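PDB 3OWA: acyl-CoA dehydrogenase from Bacillus anthracis, which binds FAD and probably catalyses the flavin-dependent alpha,beta-dehydrogenation of acyl-CoA thioesters. Local coordinates for residues V12-F17 with E356-E360; N50-P54 with R107-F111; F262-I267 with A351-A355. One frame throughout, in Å; residues are numbered along the deposited sequence.

Interaction 1: residues V12-F17 with E356-E360; sequences VKGGSF and EYAIE
The ring of Y357 lies beside the backbone of K13 and G14, with Y357 CD2 3.5 Å from G14 CA. Its hydroxyl donates to V12 O, 2.6 Å from Y357 OH and almost in line with the carbonyl. E356 CG sits over the centre of one ring face. E356 extends with CG anti to its own N (chi1 169°) and then bends at chi2. This turns E356 OE2 onto G14 N at 2.6 Å, a nearly straight bond on the anti side of the carboxylate. E360 OE1 takes G15 N at 2.9 Å, now from the syn side. E360 OE1 also lies at the edge of the F17 ring, 3.6 Å from F17 CD2, and accepts from a water that also donates to K13 O. The type II turn K13-S16 is closed by S16 N and S16 OG on K13 O. Outside, Y504 of helix 490-520 meets the F17 ring. Two carboxylates thus grip successive backbone N-H groups of the turn. This largely polar contact holds the N-terminal segment against the opening of helix 358-383, where Y357 is the N-cap. The N-H donors would tend to favour charged E360; for E356 the nearby E430 would act against this.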
loop_
_atom_site.group_PDB
_atom_site.type_symbol
_atom_site.label_atom_id
_atom_site.label_comp_id
_atom_site.label_asym_id
_atom_site.label_seq_id
_atom_site.Cartn_x
_atom_site.Cartn_y
_atom_site.Cartn_z
ATOM N N VAL A 12 16.725 31.917 -2.105
ATOM C CA VAL A 12 17.332 30.719 -1.500
ATOM C C VAL A 12 17.719 29.716 -2.596
ATOM O O VAL A 12 16.927 29.461 -3.500
ATOM C CB VAL A 12 16.320 30.089 -0.494
ATOM C CG1 VAL A 12 16.648 28.642 -0.152
ATOM C CG2 VAL A 12 16.222 30.942 0.759
ATOM N N LYS A 13 18.927 29.156 -2.536
ATOM C CA LYS A 13 19.363 28.230 -3.583
ATOM C C LYS A 13 18.728 26.855 -3.451
ATOM O O LYS A 13 18.415 26.410 -2.348
ATOM C CB LYS A 13 20.880 28.079 -3.609
ATOM C CG LYS A 13 21.579 29.187 -4.379
ATOM C CD LYS A 13 23.090 29.008 -4.412
ATOM C CE LYS A 13 23.721 30.047 -5.362
ATOM N NZ LYS A 13 25.202 30.191 -5.184
ATOM N N GLY A 14 18.553 26.191 -4.589
ATOM C CA GLY A 14 18.066 24.819 -4.608
ATOM C C GLY A 14 19.003 23.884 -3.869
ATOM O O GLY A 14 20.216 23.901 -4.101
ATOM N N GLY A 15 18.438 23.089 -2.961
ATOM C CA GLY A 15 19.208 22.120 -2.193
ATOM C C GLY A 15 19.931 22.691 -0.979
ATOM O O GLY A 15 20.547 21.951 -0.222
ATOM N N SER A 16 19.839 24.001 -0.773
ATOM C CA SER A 16 20.570 24.640 0.320
ATOM C C SER A 16 19.980 24.330 1.695
ATOM O O SER A 16 20.690 24.423 2.709
ATOM C CB SER A 16 20.752 26.153 0.096
ATOM O OG SER A 16 19.527 26.872 0.123
ATOM N N PHE A 17 18.704 23.936 1.736
ATOM C CA PHE A 17 18.088 23.512 2.997
ATOM C C PHE A 17 18.927 22.440 3.715
ATOM O O PHE A 17 18.848 22.299 4.923
ATOM C CB PHE A 17 16.659 22.991 2.779
ATOM C CG PHE A 17 16.584 21.703 1.987
ATOM C CD1 PHE A 17 16.688 20.467 2.620
ATOM C CD2 PHE A 17 16.407 21.729 0.600
ATOM C CE1 PHE A 17 16.625 19.275 1.881
ATOM C CE2 PHE A 17 16.331 20.543 -0.138
ATOM C CZ PHE A 17 16.450 19.317 0.508
ATOM N N GLU A 356 16.002 25.255 -10.918
ATOM C CA GLU A 356 16.844 25.550 -9.733
ATOM C C GLU A 356 16.447 24.630 -8.578
ATOM O O GLU A 356 17.305 24.159 -7.804
ATOM C CB GLU A 356 16.674 27.021 -9.322
ATOM C CG GLU A 356 17.266 27.395 -7.981
ATOM C CD GLU A 356 18.795 27.327 -7.976
ATOM O OE1 GLU A 356 19.410 27.409 -9.060
ATOM O OE2 GLU A 356 19.393 27.186 -6.888
ATOM N N TYR A 357 15.145 24.335 -8.502
ATOM C CA TYR A 357 14.613 23.529 -7.416
ATOM C C TYR A 357 14.238 22.107 -7.822
ATOM O O TYR A 357 13.289 21.539 -7.281
ATOM C CB TYR A 357 13.450 24.259 -6.768
ATOM C CG TYR A 357 13.860 25.648 -6.359
ATOM C CD1 TYR A 357 13.395 26.755 -7.044
ATOM C CD2 TYR A 357 14.749 25.841 -5.305
ATOM C CE1 TYR A 357 13.794 28.031 -6.693
ATOM C CE2 TYR A 357 15.142 27.095 -4.932
ATOM C CZ TYR A 357 14.675 28.190 -5.633
ATOM O OH TYR A 357 15.075 29.449 -5.259
ATOM N N ALA A 358 14.997 21.526 -8.755
ATOM C CA ALA A 358 14.741 20.143 -9.203
ATOM C C ALA A 358 14.739 19.166 -8.040
ATOM O O ALA A 358 13.946 18.231 -8.044
ATOM C CB ALA A 358 15.725 19.694 -10.291
ATOM N N ILE A 359 15.610 19.377 -7.042
ATOM C CA ILE A 359 15.661 18.479 -5.889
ATOM C C ILE A 359 14.354 18.489 -5.104
ATOM O O ILE A 359 13.757 17.448 -4.871
ATOM C CB ILE A 359 16.851 18.749 -4.958
ATOM C CG1 ILE A 359 18.154 18.350 -5.648
ATOM C CG2 ILE A 359 16.680 17.974 -3.654
ATOM C CD1 ILE A 359 19.427 18.897 -4.948
ATOM N N GLU A 360 13.936 19.669 -4.685
ATOM C CA GLU A 360 12.677 19.863 -3.995
ATOM C C GLU A 360 11.478 19.293 -4.795
ATOM O O GLU A 360 10.575 18.703 -4.211
ATOM C CB GLU A 360 12.495 21.362 -3.683
ATOM C CG GLU A 360 13.539 21.907 -2.678
ATOM C CD GLU A 360 14.865 22.402 -3.321
ATOM O OE1 GLU A 360 15.594 23.124 -2.614
ATOM O OE2 GLU A 360 15.178 22.072 -4.507
HETATM O O HOH W 1 16.407 24.920 -0.559
#

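Interaction 2: residues N50-P54 with R107-F111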
loop_
_atom_site.group_PDB
_atom_site.type_symbol
_atom_site.label_atom_id
_atom_site.label_comp_id
_atom_site.label_asym_id
_atom_site.label_seq_id
_atom_site.Cartn_x
_atom_site.Cartn_y
_atom_site.Cartn_z
ATOM N N ASN A 50 -19.906 21.636 -8.380
ATOM C CA ASN A 50 -21.145 21.909 -9.082
ATOM C C ASN A 50 -21.237 21.300 -10.497
ATOM O O ASN A 50 -22.289 20.806 -10.860
ATOM C CB ASN A 50 -21.432 23.414 -9.126
ATOM C CG ASN A 50 -21.604 24.008 -7.736
ATOM O OD1 ASN A 50 -21.933 23.299 -6.791
ATOM N ND2 ASN A 50 -21.406 25.315 -7.613
ATOM N N GLU A 51 -20.160 21.332 -11.284
ATOM C CA GLU A 51 -20.254 20.938 -12.720
ATOM C C GLU A 51 -19.678 19.578 -13.031
ATOM O O GLU A 51 -20.235 18.833 -13.825
ATOM C CB GLU A 51 -19.590 21.986 -13.624
ATOM C CG GLU A 51 -20.036 23.431 -13.313
ATOM C CD GLU A 51 -21.486 23.667 -13.674
ATOM O OE1 GLU A 51 -21.852 23.378 -14.825
ATOM O OE2 GLU A 51 -22.263 24.176 -12.835
ATOM N N VAL A 52 -18.548 19.259 -12.432
ATOM C CA VAL A 52 -17.829 18.041 -12.800
ATOM C C VAL A 52 -18.343 16.787 -12.103
ATOM O O VAL A 52 -18.525 15.726 -12.755
ATOM C CB VAL A 52 -16.313 18.196 -12.566
ATOM C CG1 VAL A 52 -15.561 16.882 -12.892
ATOM C CG2 VAL A 52 -15.780 19.306 -13.442
ATOM N N LEU A 53 -18.522 16.866 -10.785
ATOM C CA LEU A 53 -18.875 15.672 -10.014
ATOM C C LEU A 53 -20.178 14.991 -10.421
ATOM O O LEU A 53 -20.248 13.745 -10.414
ATOM C CB LEU A 53 -18.820 15.898 -8.502
ATOM C CG LEU A 53 -17.459 16.287 -7.934
ATOM C CD1 LEU A 53 -17.560 16.370 -6.371
ATOM C CD2 LEU A 53 -16.306 15.321 -8.388
ATOM N N PRO A 54 -21.203 15.776 -10.775
ATOM C CA PRO A 54 -22.421 15.146 -11.227
ATOM C C PRO A 54 -22.204 14.303 -12.503
ATOM O O PRO A 54 -23.046 13.487 -12.794
ATOM C CB PRO A 54 -23.315 16.333 -11.578
ATOM C CG PRO A 54 -22.882 17.425 -10.585
ATOM C CD PRO A 54 -21.358 17.226 -10.555
ATOM N N ARG A 107 -10.059 16.681 -6.574
ATOM C CA ARG A 107 -11.375 16.193 -6.165
ATOM C C ARG A 107 -12.052 15.352 -7.281
ATOM O O ARG A 107 -12.846 14.443 -6.989
ATOM C CB ARG A 107 -12.233 17.390 -5.695
ATOM C CG ARG A 107 -13.662 17.067 -5.297
ATOM C CD ARG A 107 -13.795 16.720 -3.795
ATOM N NE ARG A 107 -15.206 16.472 -3.482
ATOM C CZ ARG A 107 -16.001 17.341 -2.872
ATOM N NH1 ARG A 107 -15.513 18.501 -2.445
ATOM N NH2 ARG A 107 -17.281 17.045 -2.666
ATOM N N ALA A 108 -11.690 15.603 -8.550
ATOM C CA ALA A 108 -12.415 15.027 -9.647
ATOM C C ALA A 108 -11.720 13.780 -10.181
ATOM O O ALA A 108 -11.890 13.449 -11.356
ATOM C CB ALA A 108 -12.567 16.065 -10.766
ATOM N N GLY A 109 -10.908 13.122 -9.354
ATOM C CA GLY A 109 -10.248 11.885 -9.779
ATOM C C GLY A 109 -9.470 12.054 -11.069
ATOM O O GLY A 109 -8.642 12.960 -11.207
ATOM N N GLY A 110 -9.694 11.137 -12.003
ATOM C CA GLY A 110 -8.958 11.132 -13.254
ATOM C C GLY A 110 -9.150 12.368 -14.106
ATOM O O GLY A 110 -8.336 12.674 -14.940
ATOM N N PHE A 111 -10.246 13.096 -13.931
ATOM C CA PHE A 111 -10.365 14.347 -14.627
ATOM C C PHE A 111 -9.257 15.340 -14.251
ATOM O O PHE A 111 -9.018 16.291 -14.997
ATOM C CB PHE A 111 -11.776 14.955 -14.396
ATOM C CG PHE A 111 -12.118 16.057 -15.349
ATOM C CD1 PHE A 111 -12.223 15.801 -16.723
ATOM C CD2 PHE A 111 -12.333 17.348 -14.891
ATOM C CE1 PHE A 111 -12.527 16.822 -17.609
ATOM C CE2 PHE A 111 -12.632 18.374 -15.781
ATOM C CZ PHE A 111 -12.739 18.115 -17.131
#
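L53 and V52 make the first shell, each with its own partners on residues 107-111. L53 CD1 lies against the outer part of R107, 3.7 Å from R107 NE and 3.8 Å from R107 NH2. The two side chains cross at about a right angle, and the methyl approaches the guanidinium obliquely. The other branch, L53 CD2, turns to the backbone, 3.8 Å from R107 O and 4.1 Å from A108 CA. V52 CG1 faces both A108 CB and F111 CD2, each 3.8 Å away. V52 CG2 is nearest the next ring atom, F111 CE2. These are van der Waals contacts.

Torsions place the groups. V52 CG1 stands anti to its backbone N (chi1 177°), which points this methyl at A108 and F111. R107 leaves its backbone extended and then turns at chi2 (90°), which brings the guanidinium across L53 CD1. The loop itself is shaped by G109, whose phi is positive, and by the backbone bond from F111 N to A108 O.

The second shell comes from neighbouring helices. I48 of helix 35-52 touches both R107 and A108, and V49 also touches R107. S67, L70 and L71 of helix 64-76 pack on F111. R282 brings a second guanidinium close to that of R107.

The contact thus joins residues V52 and L53 to the turn that leads into helix 110-122, and to its F111, with helix 64-76 packed on the F111 ring. It is plain apolar packing within the all-helical N-terminal domain characteristic of the acyl-CoA dehydrogenase fold.

Interaction 3: residues F262-I267 with A351-A355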
loop_
_atom_site.group_PDB
_atom_site.type_symbol
_atom_site.label_atom_id
_atom_site.label_comp_id
_atom_site.label_asym_id
_atom_site.label_seq_id
_atom_site.Cartn_x
_atom_site.Cartn_y
_atom_site.Cartn_z
ATOM N N PHE A 262 13.547 17.388 -19.609
ATOM C CA PHE A 262 14.028 17.495 -18.244
ATOM C C PHE A 262 13.338 18.656 -17.515
ATOM O O PHE A 262 12.941 18.520 -16.345
ATOM C CB PHE A 262 15.566 17.622 -18.180
ATOM C CG PHE A 262 16.065 18.394 -16.957
ATOM C CD1 PHE A 262 16.234 17.750 -15.712
ATOM C CD2 PHE A 262 16.364 19.776 -17.045
ATOM C CE1 PHE A 262 16.687 18.472 -14.559
ATOM C CE2 PHE A 262 16.819 20.498 -15.915
ATOM C CZ PHE A 262 16.967 19.840 -14.670
ATOM N N ASN A 263 13.179 19.782 -18.202
ATOM C CA ASN A 263 12.547 20.930 -17.580
ATOM C C ASN A 263 11.069 20.708 -17.319
ATOM O O ASN A 263 10.575 21.081 -16.249
ATOM C CB ASN A 263 12.737 22.187 -18.414
ATOM C CG ASN A 263 14.012 22.906 -18.075
ATOM O OD1 ASN A 263 14.093 23.639 -17.074
ATOM N ND2 ASN A 263 15.017 22.705 -18.900
ATOM N N ILE A 264 10.379 20.092 -18.276
ATOM C CA ILE A 264 8.962 19.785 -18.128
ATOM C C ILE A 264 8.706 18.803 -16.945
ATOM O O ILE A 264 7.727 18.936 -16.176
ATOM C CB ILE A 264 8.400 19.236 -19.459
ATOM C CG1 ILE A 264 8.491 20.319 -20.564
ATOM C CG2 ILE A 264 6.959 18.685 -19.306
ATOM C CD1 ILE A 264 7.838 21.714 -20.209
ATOM N N LEU A 265 9.610 17.842 -16.809
ATOM C CA LEU A 265 9.554 16.839 -15.762
ATOM C C LEU A 265 9.508 17.468 -14.375
ATOM O O LEU A 265 8.720 17.029 -13.531
ATOM C CB LEU A 265 10.794 15.980 -15.864
ATOM C CG LEU A 265 10.733 14.468 -15.702
ATOM C CD1 LEU A 265 12.125 14.024 -15.229
ATOM C CD2 LEU A 265 9.623 13.964 -14.755
ATOM N N ASN A 266 10.325 18.504 -14.149
ATOM C CA ASN A 266 10.368 19.181 -12.849
ATOM C C ASN A 266 9.024 19.751 -12.494
ATOM O O ASN A 266 8.614 19.704 -11.350
ATOM C CB ASN A 266 11.371 20.336 -12.802
ATOM C CG ASN A 266 12.793 19.900 -12.990
ATOM O OD1 ASN A 266 13.588 20.588 -13.664
ATOM N ND2 ASN A 266 13.142 18.769 -12.416
ATOM N N ILE A 267 8.366 20.346 -13.476
ATOM C CA ILE A 267 7.081 20.988 -13.260
ATOM C C ILE A 267 6.031 19.919 -13.005
ATOM O O ILE A 267 5.257 20.026 -12.055
ATOM C CB ILE A 267 6.700 21.888 -14.467
ATOM C CG1 ILE A 267 7.668 23.092 -14.558
ATOM C CG2 ILE A 267 5.236 22.338 -14.335
ATOM C CD1 ILE A 267 7.655 23.831 -15.886
ATOM N N ALA A 351 11.451 28.593 -16.895
ATOM C CA ALA A 351 11.954 27.212 -16.797
ATOM C C ALA A 351 13.152 27.078 -15.827
ATOM O O ALA A 351 13.161 26.178 -14.982
ATOM C CB ALA A 351 12.293 26.653 -18.192
ATOM N N ALA A 352 14.135 27.979 -15.937
ATOM C CA ALA A 352 15.289 27.977 -15.030
ATOM C C ALA A 352 14.902 28.307 -13.587
ATOM O O ALA A 352 15.515 27.813 -12.668
ATOM C CB ALA A 352 16.371 28.925 -15.528
ATOM N N SER A 353 13.859 29.109 -13.392
ATOM C CA SER A 353 13.394 29.479 -12.046
ATOM C C SER A 353 12.868 28.280 -11.274
ATOM O O SER A 353 12.872 28.282 -10.045
ATOM C CB SER A 353 12.287 30.539 -12.091
ATOM O OG SER A 353 12.769 31.802 -12.530
ATOM N N ILE A 354 12.395 27.263 -11.993
ATOM C CA ILE A 354 11.979 26.030 -11.328
ATOM C C ILE A 354 13.048 24.959 -11.373
ATOM O O ILE A 354 13.192 24.247 -10.409
ATOM C CB ILE A 354 10.629 25.485 -11.848
ATOM C CG1 ILE A 354 10.167 24.287 -11.008
ATOM C CG2 ILE A 354 10.706 25.172 -13.332
ATOM C CD1 ILE A 354 9.858 24.638 -9.503
ATOM N N ALA A 355 13.788 24.856 -12.481
ATOM C CA ALA A 355 14.866 23.870 -12.596
ATOM C C ALA A 355 15.854 24.028 -11.425
ATOM O O ALA A 355 16.413 23.035 -10.963
ATOM C CB ALA A 355 15.583 23.967 -13.953
#
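N263 faces A351 and A355 across the two helices. Its CB carries the amide outward from helix 257-293. The next atom, N263 CG, is 4.1 Å from A351 CB. At the tip the two branches part. N263 OD1 reaches the second helix, 3.5 Å from A355 CB and 3.7 Å from A351 CB. N263 OD1 also lies 3.4 Å from A351 O, but both are acceptors and do not bond. A351 O is already used by I354 N and A355 N of its own helix. N263 ND2 turns back and hydrogen-bonds to I259 O, one turn earlier in helix 257-293. That bond holds the amide and sets which end faces A351.

A355 is the meeting point of the contact. A355 CB also meets the F262 ring, 4.2 Å from F262 CE2 and oblique to the ring. N266 OD1 lies 3.7 Å from A355 CA and also stands over one face of the F262 ring, offset toward the rim. I267, one turn after N263, packs its CG1 on I354 CG2 at 3.9 Å. L124 and L128 of helix 124-129 cover I267, while F332 of helix 305-336 touches I354.

The helix segments cross at 63°, with their axes 9.4 Å apart at closest approach. The small alanines at the crossing are consistent with the close approach of the asparagines. The asparagine oxygens meet mainly carbon atoms, so the contact rests on shape and dispersion, and the amide nitrogen of N263 is satisfied by I259 O in its own helix.

Interactions 1 and 3 are neighbours, with centres about 12 Å apart. They touch where A358 CB packs on N266 ND2, at 3.5 Å. Their second segments follow each other along the chain, on helix 348-355 and at the start of helix 358-383. Interaction 2 lies across the chain's centre from interaction 1, about 34 Å away between centres, in the N-terminal domain. Interactions 1 and 2 are largely buried, while interaction 3 is partly buried. The N-terminal loop of interaction 1 is held by hydrogen bonds between its backbone and side chains of residues 356-360. Interaction 3 packs two helices, and interaction 2 packs V52 and L53 on a turn and the start of a helix.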